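Long-range contacts in SxtG (Microseira wollei, PDB 6U1R), which is an amidinotransferase of the saxitoxin biosynthetic pathway, probably transferring an amidino group through a covalent enzyme intermediate: residues Asp327-Ile332 and Gly348-Val353; Val300-Asn305 and Glu338-Ala343; Gly275-Asn280 and Trp296-Ala301; Ala36-Ile41 and Asp372-Gly377. All coordinates share one frame; numbering follows the deposited sequence.

Contact 1: Asp327-Ile332 and Gly348-Val353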
loop_
_atom_site.group_PDB
_atom_site.type_symbol
_atom_site.label_atom_id
_atom_site.label_comp_id
_atom_site.label_asym_id
_atom_site.label_seq_id
_atom_site.Cartn_x
_atom_site.Cartn_y
_atom_site.Cartn_z
ATOM N N ASP A 327 11.083 20.419 -20.696
ATOM C CA ASP A 327 12.266 19.703 -21.166
ATOM C C ASP A 327 13.435 20.362 -20.442
ATOM O O ASP A 327 13.223 21.053 -19.441
ATOM C CB ASP A 327 12.378 19.717 -22.702
ATOM C CG ASP A 327 12.354 21.110 -23.295
ATOM O OD1 ASP A 327 12.812 22.072 -22.640
ATOM O OD2 ASP A 327 11.866 21.233 -24.446
ATOM N N GLU A 328 14.659 20.172 -20.940
ATOM C CA GLU A 328 15.814 20.736 -20.249
ATOM C C GLU A 328 15.888 22.260 -20.326
ATOM O O GLU A 328 16.704 22.864 -19.612
ATOM C CB GLU A 328 17.099 20.132 -20.817
ATOM C CG GLU A 328 17.176 18.638 -20.600
ATOM C CD GLU A 328 18.481 18.021 -21.049
ATOM O OE1 GLU A 328 19.427 18.776 -21.372
ATOM O OE2 GLU A 328 18.562 16.771 -21.063
ATOM N N GLU A 329 15.059 22.894 -21.147
ATOM C CA GLU A 329 15.135 24.330 -21.395
ATOM C C GLU A 329 13.874 25.076 -20.981
ATOM O O GLU A 329 13.964 26.115 -20.319
ATOM C CB GLU A 329 15.436 24.553 -22.891
ATOM C CG GLU A 329 15.424 25.997 -23.332
ATOM C CD GLU A 329 15.723 26.164 -24.830
ATOM O OE1 GLU A 329 15.598 25.173 -25.582
ATOM O OE2 GLU A 329 16.074 27.289 -25.254
ATOM N N ARG A 330 12.699 24.594 -21.381
ATOM C CA ARG A 330 11.447 25.296 -21.143
ATOM C C ARG A 330 10.955 25.034 -19.724
ATOM O O ARG A 330 10.847 23.875 -19.304
ATOM C CB ARG A 330 10.383 24.843 -22.143
ATOM C CG ARG A 330 10.619 25.303 -23.605
ATOM C CD ARG A 330 9.560 24.699 -24.542
ATOM N NE ARG A 330 9.673 23.244 -24.624
ATOM C CZ ARG A 330 8.702 22.405 -25.000
ATOM N NH1 ARG A 330 7.498 22.854 -25.318
ATOM N NH2 ARG A 330 8.935 21.094 -25.041
ATOM N N VAL A 331 10.650 26.106 -19.002
ATOM C CA VAL A 331 10.282 26.035 -17.586
ATOM C C VAL A 331 9.094 26.955 -17.325
ATOM O O VAL A 331 9.124 28.135 -17.687
ATOM C CB VAL A 331 11.481 26.402 -16.675
ATOM C CG1 VAL A 331 12.111 27.729 -17.062
ATOM C CG2 VAL A 331 11.065 26.403 -15.206
ATOM N N ILE A 332 8.033 26.412 -16.704
ATOM C CA ILE A 332 6.870 27.204 -16.326
ATOM C C ILE A 332 7.148 27.814 -14.959
ATOM O O ILE A 332 7.559 27.109 -14.020
ATOM C CB ILE A 332 5.584 26.354 -16.334
ATOM C CG1 ILE A 332 5.246 25.941 -17.784
ATOM C CG2 ILE A 332 4.412 27.125 -15.729
ATOM C CD1 ILE A 332 4.094 25.007 -17.923
ATOM N N GLY A 348 20.213 30.408 -18.764
ATOM C CA GLY A 348 20.079 29.731 -20.040
ATOM C C GLY A 348 18.771 29.011 -20.287
ATOM O O GLY A 348 18.653 28.308 -21.299
ATOM N N PHE A 349 17.797 29.136 -19.391
ATOM C CA PHE A 349 16.505 28.500 -19.570
ATOM C C PHE A 349 15.567 29.432 -20.333
ATOM O O PHE A 349 15.868 30.601 -20.576
ATOM C CB PHE A 349 15.929 28.100 -18.204
ATOM C CG PHE A 349 16.776 27.101 -17.468
ATOM C CD1 PHE A 349 16.661 25.739 -17.731
ATOM C CD2 PHE A 349 17.696 27.517 -16.513
ATOM C CE1 PHE A 349 17.436 24.815 -17.055
ATOM C CE2 PHE A 349 18.487 26.591 -15.830
ATOM C CZ PHE A 349 18.360 25.244 -16.092
ATOM N N LYS A 350 14.409 28.895 -20.726
ATOM C CA LYS A 350 13.391 29.645 -21.467
ATOM C C LYS A 350 12.113 29.663 -20.635
ATOM O O LYS A 350 11.295 28.734 -20.720
ATOM C CB LYS A 350 13.125 29.028 -22.840
ATOM C CG LYS A 350 14.313 29.059 -23.800
ATOM C CD LYS A 350 14.840 30.467 -24.037
ATOM C CE LYS A 350 15.961 30.490 -25.076
ATOM N NZ LYS A 350 16.317 31.894 -25.450
ATOM N N PRO A 351 11.904 30.692 -19.818
ATOM C CA PRO A 351 10.716 30.720 -18.958
ATOM C C PRO A 351 9.442 30.917 -19.764
ATOM O O PRO A 351 9.402 31.678 -20.738
ATOM C CB PRO A 351 10.973 31.911 -18.024
ATOM C CG PRO A 351 12.406 32.218 -18.160
ATOM C CD PRO A 351 12.816 31.808 -19.528
ATOM N N ILE A 352 8.405 30.190 -19.365
ATOM C CA ILE A 352 7.054 30.381 -19.868
ATOM C C ILE A 352 6.220 30.805 -18.671
ATOM O O ILE A 352 6.088 30.046 -17.702
ATOM C CB ILE A 352 6.506 29.106 -20.525
ATOM C CG1 ILE A 352 7.432 28.675 -21.669
ATOM C CG2 ILE A 352 5.089 29.344 -21.019
ATOM C CD1 ILE A 352 7.277 27.243 -22.101
ATOM N N VAL A 353 5.716 32.026 -18.706
ATOM C CA VAL A 353 5.125 32.650 -17.533
ATOM C C VAL A 353 3.647 32.304 -17.459
ATOM O O VAL A 353 2.960 32.209 -18.479
ATOM C CB VAL A 353 5.348 34.175 -17.576
ATOM C CG1 VAL A 353 4.595 34.832 -16.477
ATOM C CG2 VAL A 353 6.844 34.486 -17.436
#
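Phe349 leans against the turn that leads into strand 330-334. Its CB sits 3.5 Å from Glu329 O and 4.0 Å from Val331 CG1. CG stands beside the backbone N (chi1 -62°), which turns the ring along the other segment. CD1 then meets Glu328 O, and Phe349 CE1 comes within 3.3 Å of Glu328 O. Glu329 O lies at the edge of the ring, in its plane. Farther out, CE2 packs on Leu299 and CZ on Lys276. Leu344 of helix 338-346 touches this ring and also Val331.

Past the ring the backbones pair in parallel. Lys350 N donates to Glu329 O at 2.8 Å. Val331 N donates to Lys350 O, and Ile352 N to Val331 O at 2.7 Å. On the face opposite Val331, Arg330 and Ile352 lie side by side, pointing the same way, with Ile352 CD1 3.9 Å from Arg330 CB. Helix 83-102 covers Ile332 and Ile352 there.

The turn holds itself in shape. Glu329 N to Asp327 OD1 closes an Asx turn, and Arg330 N to the same oxygen, from the opposite face of the carboxylate, makes it an Asx motif. Asp327 OD2 takes NE and NH2 of Arg330 from above its plane, NE at 3.0 Å. Arg330 has a second anionic partner, Glu103, through NH1, so the guanidinium is held between two acids.

Gly348, just after helix 338-346, completes a Schellman motif and hands the chain to strand 350-354. Strand 330-334, helix 338-346 and strand 350-354 form a beta-alpha-beta unit. With antiparallel strand 324-325 before it, this matches the beta-beta-alpha-beta module of the amidinotransferase fold.

Contact 2: Val300-Asn305 and Glu338-Ala343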
loop_
_atom_site.group_PDB
_atom_site.type_symbol
_atom_site.label_atom_id
_atom_site.label_comp_id
_atom_site.label_asym_id
_atom_site.label_seq_id
_atom_site.Cartn_x
_atom_site.Cartn_y
_atom_site.Cartn_z
ATOM N N VAL A 300 21.694 29.282 -7.102
ATOM C CA VAL A 300 21.073 29.794 -5.879
ATOM C C VAL A 300 19.915 30.713 -6.258
ATOM O O VAL A 300 20.093 31.705 -6.977
ATOM C CB VAL A 300 22.098 30.521 -4.991
ATOM C CG1 VAL A 300 21.434 31.025 -3.691
ATOM C CG2 VAL A 300 23.286 29.619 -4.655
ATOM N N ALA A 301 18.717 30.384 -5.774
ATOM C CA ALA A 301 17.533 31.133 -6.144
ATOM C C ALA A 301 17.663 32.590 -5.704
ATOM O O ALA A 301 18.183 32.867 -4.616
ATOM C CB ALA A 301 16.282 30.526 -5.501
ATOM N N PRO A 302 17.182 33.536 -6.507
ATOM C CA PRO A 302 17.092 34.922 -6.043
ATOM C C PRO A 302 16.003 35.070 -5.000
ATOM O O PRO A 302 15.105 34.236 -4.880
ATOM C CB PRO A 302 16.758 35.695 -7.327
ATOM C CG PRO A 302 15.933 34.724 -8.111
ATOM C CD PRO A 302 16.563 33.369 -7.835
ATOM N N TYR A 303 16.114 36.150 -4.209
ATOM C CA TYR A 303 15.084 36.514 -3.238
ATOM C C TYR A 303 13.900 37.173 -3.948
ATOM O O TYR A 303 14.106 38.038 -4.813
ATOM C CB TYR A 303 15.678 37.440 -2.174
ATOM C CG TYR A 303 16.602 36.711 -1.221
ATOM C CD1 TYR A 303 17.915 36.418 -1.570
ATOM C CD2 TYR A 303 16.153 36.291 0.017
ATOM C CE1 TYR A 303 18.749 35.729 -0.698
ATOM C CE2 TYR A 303 16.985 35.616 0.889
ATOM C CZ TYR A 303 18.269 35.339 0.530
ATOM O OH TYR A 303 19.071 34.657 1.413
ATOM N N PRO A 304 12.662 36.786 -3.626
ATOM C CA PRO A 304 11.513 37.271 -4.403
ATOM C C PRO A 304 11.141 38.719 -4.139
ATOM O O PRO A 304 10.555 39.358 -5.026
ATOM C CB PRO A 304 10.380 36.326 -3.967
ATOM C CG PRO A 304 10.783 35.924 -2.580
ATOM C CD PRO A 304 12.254 35.772 -2.631
ATOM N N ASN A 305 11.445 39.256 -2.957
ATOM C CA ASN A 305 10.997 40.599 -2.592
ATOM C C ASN A 305 9.499 40.737 -2.852
ATOM O O ASN A 305 9.025 41.743 -3.392
ATOM C CB ASN A 305 11.770 41.686 -3.359
ATOM C CG ASN A 305 13.244 41.741 -2.999
ATOM O OD1 ASN A 305 14.108 41.944 -3.864
ATOM N ND2 ASN A 305 13.544 41.566 -1.729
ATOM N N GLU A 338 9.278 37.794 -10.564
ATOM C CA GLU A 338 10.135 38.443 -11.550
ATOM C C GLU A 338 11.607 38.147 -11.328
ATOM O O GLU A 338 12.321 37.946 -12.326
ATOM C CB GLU A 338 9.864 39.955 -11.561
ATOM C CG GLU A 338 8.476 40.312 -12.084
ATOM C CD GLU A 338 8.174 41.801 -11.966
ATOM O OE1 GLU A 338 9.120 42.612 -12.030
ATOM O OE2 GLU A 338 6.994 42.156 -11.793
ATOM N N PRO A 339 12.125 38.102 -10.099
ATOM C CA PRO A 339 13.533 37.714 -9.929
ATOM C C PRO A 339 13.830 36.307 -10.424
ATOM O O PRO A 339 14.847 36.092 -11.108
ATOM C CB PRO A 339 13.753 37.865 -8.414
ATOM C CG PRO A 339 12.737 38.922 -8.002
ATOM C CD PRO A 339 11.534 38.610 -8.846
ATOM N N MET A 340 12.961 35.332 -10.123
ATOM C CA MET A 340 13.172 33.985 -10.644
ATOM C C MET A 340 13.177 33.970 -12.169
ATOM O O MET A 340 13.998 33.274 -12.772
ATOM C CB MET A 340 12.106 33.023 -10.117
ATOM C CG MET A 340 12.354 31.565 -10.492
ATOM S SD MET A 340 13.838 30.862 -9.706
ATOM C CE MET A 340 13.275 30.719 -8.046
ATOM N N ILE A 341 12.242 34.691 -12.806
ATOM C CA ILE A 341 12.176 34.715 -14.271
ATOM C C ILE A 341 13.496 35.218 -14.848
ATOM O O ILE A 341 14.055 34.628 -15.784
ATOM C CB ILE A 341 10.984 35.574 -14.743
ATOM C CG1 ILE A 341 9.672 34.894 -14.348
ATOM C CG2 ILE A 341 11.014 35.794 -16.273
ATOM C CD1 ILE A 341 8.472 35.818 -14.368
ATOM N N LYS A 342 14.027 36.303 -14.278
ATOM C CA LYS A 342 15.281 36.859 -14.779
ATOM C C LYS A 342 16.449 35.903 -14.556
ATOM O O LYS A 342 17.281 35.707 -15.452
ATOM C CB LYS A 342 15.573 38.204 -14.107
ATOM C CG LYS A 342 16.939 38.776 -14.538
ATOM C CD LYS A 342 17.223 40.124 -13.935
ATOM C CE LYS A 342 18.649 40.550 -14.296
ATOM N NZ LYS A 342 19.081 41.723 -13.478
ATOM N N ALA A 343 16.534 35.298 -13.366
ATOM C CA ALA A 343 17.628 34.371 -13.092
ATOM C C ALA A 343 17.577 33.163 -14.019
ATOM O O ALA A 343 18.609 32.730 -14.554
ATOM C CB ALA A 343 17.586 33.933 -11.631
#
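Pro302 and Pro339 form the middle of this contact. Pro302 CG lies 3.8 Å from Pro339 CB, and the first turn of helix 338-346 receives the loop here.

Apolar packing comes first. Pro302 also rests on Ala343, one turn along the helix, with CG 4.0 Å from Ala343 CB. Met340 closes the inner side. Its CG is anti to the backbone N (chi1 -173°), and the chain then bends at both later torsions. The bends bring Met340 SD to 4.1 Å from Pro302 CD, where the two side chains cross at about a right angle. They also set Met340 CE 3.9 Å from Ala301 CB. Leu278, Leu321 and Val333 touch Met340 too, so the thioether lies within a larger apolar cluster.

A second kind of contact sets ring carbons against backbone oxygens. Pro302 CG approaches Pro339 O at 3.5 Å. That oxygen already accepts from Ala343 N inside the helix. On the other ring, Pro339 CG is 3.6 Å from Tyr303 O and 3.7 Å from Pro304 O.

Hydrogen bonds between the two segments are absent. The polar end of Tyr303 is engaged away from the helix: its OH bonds to Glu282, and its ring meets Trp318 edge-to-face.

Pro339 lies in the first helical turn, where the lack of an N-H costs no helical bond. With apolar contacts and no hydrogen bonds between the segments, the interface depends on the fit of rigid rings and short or bent apolar chains. The loop after strand 297-300 meets the helix through shape and apolar contact, with no directed polar link between them.

Contact 3: Gly275-Asn280 and Trp296-Ala301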
loop_
_atom_site.group_PDB
_atom_site.type_symbol
_atom_site.label_atom_id
_atom_site.label_comp_id
_atom_site.label_asym_id
_atom_site.label_seq_id
_atom_site.Cartn_x
_atom_site.Cartn_y
_atom_site.Cartn_z
ATOM N N GLY A 275 23.180 18.487 -14.607
ATOM C CA GLY A 275 24.191 19.412 -14.136
ATOM C C GLY A 275 23.686 20.725 -13.555
ATOM O O GLY A 275 24.515 21.594 -13.258
ATOM N N LYS A 276 22.367 20.914 -13.404
ATOM C CA LYS A 276 21.787 22.189 -12.966
ATOM C C LYS A 276 20.735 21.949 -11.886
ATOM O O LYS A 276 19.701 21.341 -12.159
ATOM C CB LYS A 276 21.133 22.923 -14.145
ATOM C CG LYS A 276 22.027 23.112 -15.374
ATOM C CD LYS A 276 23.206 24.002 -15.072
ATOM C CE LYS A 276 24.184 24.053 -16.257
ATOM N NZ LYS A 276 23.546 24.663 -17.438
ATOM N N ILE A 277 20.961 22.470 -10.684
ATOM C CA ILE A 277 20.020 22.284 -9.585
ATOM C C ILE A 277 19.800 23.613 -8.872
ATOM O O ILE A 277 20.757 24.298 -8.495
ATOM C CB ILE A 277 20.498 21.174 -8.626
ATOM C CG1 ILE A 277 19.435 20.849 -7.571
ATOM C CG2 ILE A 277 21.873 21.497 -8.011
ATOM C CD1 ILE A 277 19.660 19.484 -6.926
ATOM N N LEU A 278 18.530 23.974 -8.714
ATOM C CA LEU A 278 18.094 25.214 -8.088
ATOM C C LEU A 278 17.941 25.015 -6.583
ATOM O O LEU A 278 17.263 24.074 -6.143
ATOM C CB LEU A 278 16.763 25.624 -8.719
ATOM C CG LEU A 278 16.025 26.892 -8.296
ATOM C CD1 LEU A 278 16.807 28.119 -8.707
ATOM C CD2 LEU A 278 14.637 26.918 -8.929
ATOM N N VAL A 279 18.537 25.918 -5.790
ATOM C CA VAL A 279 18.598 25.751 -4.344
ATOM C C VAL A 279 18.089 27.001 -3.633
ATOM O O VAL A 279 18.359 28.131 -4.053
ATOM C CB VAL A 279 20.034 25.415 -3.893
ATOM C CG1 VAL A 279 20.102 25.334 -2.407
ATOM C CG2 VAL A 279 20.472 24.116 -4.534
ATOM N N ASN A 280 17.350 26.778 -2.556
ATOM C CA ASN A 280 16.768 27.842 -1.752
ATOM C C ASN A 280 17.824 28.385 -0.796
ATOM O O ASN A 280 18.332 27.625 0.031
ATOM C CB ASN A 280 15.573 27.262 -0.979
ATOM C CG ASN A 280 14.858 28.280 -0.128
ATOM O OD1 ASN A 280 15.478 29.124 0.530
ATOM N ND2 ASN A 280 13.525 28.187 -0.107
ATOM N N TRP A 296 27.806 19.167 -10.052
ATOM C CA TRP A 296 26.760 19.981 -10.650
ATOM C C TRP A 296 26.942 21.468 -10.329
ATOM O O TRP A 296 27.614 21.857 -9.363
ATOM C CB TRP A 296 25.377 19.515 -10.156
ATOM C CG TRP A 296 24.844 18.311 -10.865
ATOM C CD1 TRP A 296 25.557 17.287 -11.413
ATOM C CD2 TRP A 296 23.464 18.030 -11.135
ATOM N NE1 TRP A 296 24.698 16.368 -12.004
ATOM C CE2 TRP A 296 23.409 16.809 -11.842
ATOM C CE3 TRP A 296 22.273 18.693 -10.844
ATOM C CZ2 TRP A 296 22.202 16.238 -12.249
ATOM C CZ3 TRP A 296 21.073 18.122 -11.254
ATOM C CH2 TRP A 296 21.049 16.911 -11.952
ATOM N N ASP A 297 26.316 22.299 -11.159
ATOM C CA ASP A 297 26.200 23.729 -10.888
ATOM C C ASP A 297 25.043 23.972 -9.923
ATOM O O ASP A 297 23.893 23.615 -10.213
ATOM C CB ASP A 297 25.966 24.521 -12.173
ATOM C CG ASP A 297 27.197 24.558 -13.083
ATOM O OD1 ASP A 297 28.327 24.427 -12.567
ATOM O OD2 ASP A 297 27.033 24.726 -14.310
ATOM N N ILE A 298 25.348 24.606 -8.800
ATOM C CA ILE A 298 24.347 24.978 -7.812
ATOM C C ILE A 298 23.853 26.375 -8.166
ATOM O O ILE A 298 24.609 27.354 -8.126
ATOM C CB ILE A 298 24.919 24.901 -6.394
ATOM C CG1 ILE A 298 25.222 23.426 -6.068
ATOM C CG2 ILE A 298 23.959 25.518 -5.388
ATOM C CD1 ILE A 298 25.879 23.219 -4.743
ATOM N N LEU A 299 22.590 26.452 -8.569
ATOM C CA LEU A 299 21.946 27.702 -8.951
ATOM C C LEU A 299 21.183 28.220 -7.737
ATOM O O LEU A 299 20.144 27.662 -7.371
ATOM C CB LEU A 299 21.009 27.482 -10.140
ATOM C CG LEU A 299 21.602 26.733 -11.339
ATOM C CD1 LEU A 299 20.539 26.590 -12.413
ATOM C CD2 LEU A 299 22.819 27.439 -11.885
ATOM N N VAL A 300 21.694 29.282 -7.102
ATOM C CA VAL A 300 21.073 29.794 -5.879
ATOM C C VAL A 300 19.915 30.713 -6.258
ATOM O O VAL A 300 20.093 31.705 -6.977
ATOM C CB VAL A 300 22.098 30.521 -4.991
ATOM C CG1 VAL A 300 21.434 31.025 -3.691
ATOM C CG2 VAL A 300 23.286 29.619 -4.655
ATOM N N ALA A 301 18.717 30.384 -5.774
ATOM C CA ALA A 301 17.533 31.133 -6.144
ATOM C C ALA A 301 17.663 32.590 -5.704
ATOM O O ALA A 301 18.183 32.867 -4.616
ATOM C CB ALA A 301 16.282 30.526 -5.501
#
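Val279 and Ile298 meet through their CG2 methyls at 3.9 Å. On the same face, Ile277 CB comes to the edge of the Trp296 indole, 3.8 Å from CE3, and the two side chains cross at about a right angle. Leu269 and Pro271 of the neighbouring strand also touch Ile277. On the opposite face, Leu278 CD1 reaches Ala301 CB at 4.0 Å. Leu278 CG is anti to the backbone N, and chi2 of 67° turns CD1 that way.

Trp296 then lies flat against Gly275. Gly275 CA stands 3.4 Å from the centroid of the five-membered ring, almost on the ring normal, a CH-pi contact. Gly275 N is over the same face, 3.2 Å from Trp296 CE2. The indole is held further by NE1, which bonds to Tyr382 O, and by a stack with Phe383.

Five backbone bonds run between the strands. Ala301 N to Val279 O is nearly straight at 176°. Asp297 N to Gly275 O, at 2.9 Å, closes the end beside the indole.

At the polar edge Lys276 and Asp297 point the same way. Lys276 CE is 3.5 Å from Asp297 OD2, but NZ stays at 4.7 Å, so any attraction between the opposite charges is probably weak.

Strands 276-279 and 297-300 are a parallel pair beside antiparallel 269-273. Their connection contains neither helix nor strand, so this three-stranded mixed sheet is built without the intervening helix of a beta-alpha-beta unit.

Contact 4: Ala36-Ile41 and Asp372-Gly377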
loop_
_atom_site.group_PDB
_atom_site.type_symbol
_atom_site.label_atom_id
_atom_site.label_comp_id
_atom_site.label_asym_id
_atom_site.label_seq_id
_atom_site.Cartn_x
_atom_site.Cartn_y
_atom_site.Cartn_z
ATOM N N ALA A 36 11.864 15.331 -21.768
ATOM C CA ALA A 36 10.783 15.926 -22.551
ATOM C C ALA A 36 9.407 15.408 -22.134
ATOM O O ALA A 36 9.117 14.213 -22.255
ATOM C CB ALA A 36 11.029 15.651 -24.041
ATOM N N LEU A 37 8.549 16.318 -21.672
ATOM C CA LEU A 37 7.293 15.945 -21.019
ATOM C C LEU A 37 6.241 15.589 -22.063
ATOM O O LEU A 37 5.926 16.408 -22.935
ATOM C CB LEU A 37 6.809 17.088 -20.133
ATOM C CG LEU A 37 5.562 16.849 -19.268
ATOM C CD1 LEU A 37 5.757 15.655 -18.361
ATOM C CD2 LEU A 37 5.234 18.105 -18.463
ATOM N N GLU A 38 5.711 14.368 -21.987
ATOM C CA GLU A 38 4.709 13.889 -22.942
ATOM C C GLU A 38 3.313 13.803 -22.351
ATOM O O GLU A 38 2.334 14.093 -23.039
ATOM C CB GLU A 38 5.108 12.509 -23.493
ATOM C CG GLU A 38 6.342 12.557 -24.407
ATOM C CD GLU A 38 6.647 11.248 -25.129
ATOM O OE1 GLU A 38 6.030 10.204 -24.827
ATOM O OE2 GLU A 38 7.516 11.275 -26.028
ATOM N N GLU A 39 3.195 13.411 -21.085
ATOM C CA GLU A 39 1.884 13.256 -20.475
ATOM C C GLU A 39 2.008 13.581 -18.995
ATOM O O GLU A 39 2.977 13.174 -18.344
ATOM C CB GLU A 39 1.319 11.842 -20.683
ATOM C CG GLU A 39 -0.062 11.648 -20.035
ATOM C CD GLU A 39 -0.839 10.439 -20.571
ATOM O OE1 GLU A 39 -0.568 10.004 -21.714
ATOM O OE2 GLU A 39 -1.732 9.936 -19.853
ATOM N N VAL A 40 1.027 14.332 -18.488
ATOM C CA VAL A 40 1.022 14.804 -17.108
ATOM C C VAL A 40 -0.398 14.715 -16.550
ATOM O O VAL A 40 -1.373 14.997 -17.258
ATOM C CB VAL A 40 1.582 16.253 -17.046
ATOM C CG1 VAL A 40 0.613 17.260 -17.713
ATOM C CG2 VAL A 40 1.920 16.659 -15.624
ATOM N N ILE A 41 -0.529 14.273 -15.289
ATOM C CA ILE A 41 -1.778 14.420 -14.540
ATOM C C ILE A 41 -1.757 15.796 -13.895
ATOM O O ILE A 41 -0.753 16.180 -13.285
ATOM C CB ILE A 41 -1.933 13.318 -13.471
ATOM C CG1 ILE A 41 -1.862 11.926 -14.123
ATOM C CG2 ILE A 41 -3.230 13.526 -12.683
ATOM C CD1 ILE A 41 -1.931 10.717 -13.144
ATOM N N ASP A 372 4.169 13.996 -13.441
ATOM C CA ASP A 372 4.724 13.765 -14.783
ATOM C C ASP A 372 4.859 12.272 -15.064
ATOM O O ASP A 372 5.941 11.688 -14.945
ATOM C CB ASP A 372 6.077 14.456 -14.926
ATOM C CG ASP A 372 7.061 14.045 -13.852
ATOM O OD1 ASP A 372 6.661 14.039 -12.674
ATOM O OD2 ASP A 372 8.231 13.731 -14.174
ATOM N N VAL A 373 3.775 11.659 -15.551
ATOM C CA VAL A 373 3.778 10.211 -15.733
ATOM C C VAL A 373 4.609 9.769 -16.940
ATOM O O VAL A 373 5.102 8.638 -16.957
ATOM C CB VAL A 373 2.328 9.675 -15.815
ATOM C CG1 VAL A 373 1.613 9.932 -14.500
ATOM C CG2 VAL A 373 1.564 10.308 -16.927
ATOM N N ARG A 374 4.787 10.607 -17.959
ATOM C CA ARG A 374 5.597 10.194 -19.110
ATOM C C ARG A 374 6.498 11.329 -19.569
ATOM O O ARG A 374 6.017 12.366 -20.043
ATOM C CB ARG A 374 4.750 9.701 -20.282
ATOM C CG ARG A 374 5.633 9.086 -21.365
ATOM C CD ARG A 374 4.860 8.214 -22.354
ATOM N NE ARG A 374 3.932 9.008 -23.146
ATOM C CZ ARG A 374 2.629 9.132 -22.903
ATOM N NH1 ARG A 374 2.057 8.532 -21.872
ATOM N NH2 ARG A 374 1.892 9.882 -23.699
ATOM N N ARG A 375 7.799 11.114 -19.400
ATOM C CA ARG A 375 8.857 11.933 -19.980
ATOM C C ARG A 375 9.731 11.017 -20.829
ATOM O O ARG A 375 10.218 9.993 -20.345
ATOM C CB ARG A 375 9.728 12.597 -18.912
ATOM C CG ARG A 375 9.050 13.664 -18.055
ATOM C CD ARG A 375 10.025 14.197 -17.017
ATOM N NE ARG A 375 9.376 15.196 -16.188
ATOM C CZ ARG A 375 9.201 16.460 -16.534
ATOM N NH1 ARG A 375 9.652 16.915 -17.704
ATOM N NH2 ARG A 375 8.561 17.287 -15.707
ATOM N N ARG A 376 9.961 11.399 -22.075
ATOM C CA ARG A 376 10.755 10.579 -22.985
ATOM C C ARG A 376 12.189 10.438 -22.473
ATOM O O ARG A 376 12.916 11.431 -22.370
ATOM C CB ARG A 376 10.730 11.233 -24.368
ATOM C CG ARG A 376 11.196 10.356 -25.503
ATOM C CD ARG A 376 10.719 10.928 -26.848
ATOM N NE ARG A 376 11.227 12.281 -27.096
ATOM C CZ ARG A 376 10.510 13.410 -27.049
ATOM N NH1 ARG A 376 9.208 13.409 -26.746
ATOM N NH2 ARG A 376 11.111 14.569 -27.302
ATOM N N GLY A 377 12.609 9.220 -22.162
ATOM C CA GLY A 377 13.964 9.014 -21.693
ATOM C C GLY A 377 14.164 7.660 -21.045
ATOM O O GLY A 377 13.268 6.813 -21.012
HETATM O O HOH W 1 13.978 13.529 -23.445
HETATM O O HOH W 2 3.035 10.632 -26.285
#
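Glu38 and Glu39 both face Arg374 in a classic beta bulge of an antiparallel pair. Arg374 O accepts from both Glu38 N and Glu39 N, at 2.8 and 3.2 Å.

The Arg374 guanidinium sits between the two carboxylates and is steeply turned to each. Its NE meets the anti lone pair of Glu38 OE1 at 2.9 Å, with the planes 70° apart. NH1 and NH2 both grip Glu39 OE1, and here the planes are 82° apart. Glu39 OE2 goes to Arg108 and Tyr170. On this Glu39 face Ile41 and Val373 cross at about a right angle in apolar contact. Arg376 approaches Glu38 more nearly flat, 37° between planes, and NH1 donates to OE2 at 2.8 Å. Each oxygen of Glu38 therefore has its own arginine.

On the other face Leu37 CD1 lies over the centre of the Arg375 guanidinium, 4.0 Å above its plane. Asp372 OD2 takes NE of Arg375 at the guanidinium edge, 2.7 Å away. Asp372 also pairs with Arg136 and Arg221, a strongly cationic setting that would probably stabilise its negative charge.

Beside Ala36 and Arg376, water 1 accepts from Ala36 N at 3.2 Å and donates to Arg376 O at 2.6 Å.

Contact 4 is the most buried and the richest in charge. It joins parts near the two ends of the chain, and the other three are nested inside the loop it closes. Contacts 1 and 3 are parallel strand pairs, partly buried, with apolar faces. Contact 1 adds a salt-bridged arginine, contact 3 a loose Lys276-Asp297 pair. Contact 2 packs a loop on a helix and is almost wholly apolar. It uses helix 338-346, the helix between the strands of contact 1, and shares Val300 and Ala301 with contact 3. Met340 packs on Leu278, and Phe349 on Leu299, so contacts 1, 2 and 3 form one continuous cluster. Contact 4 touches contact 1 alone, through Ala36 and Asp327.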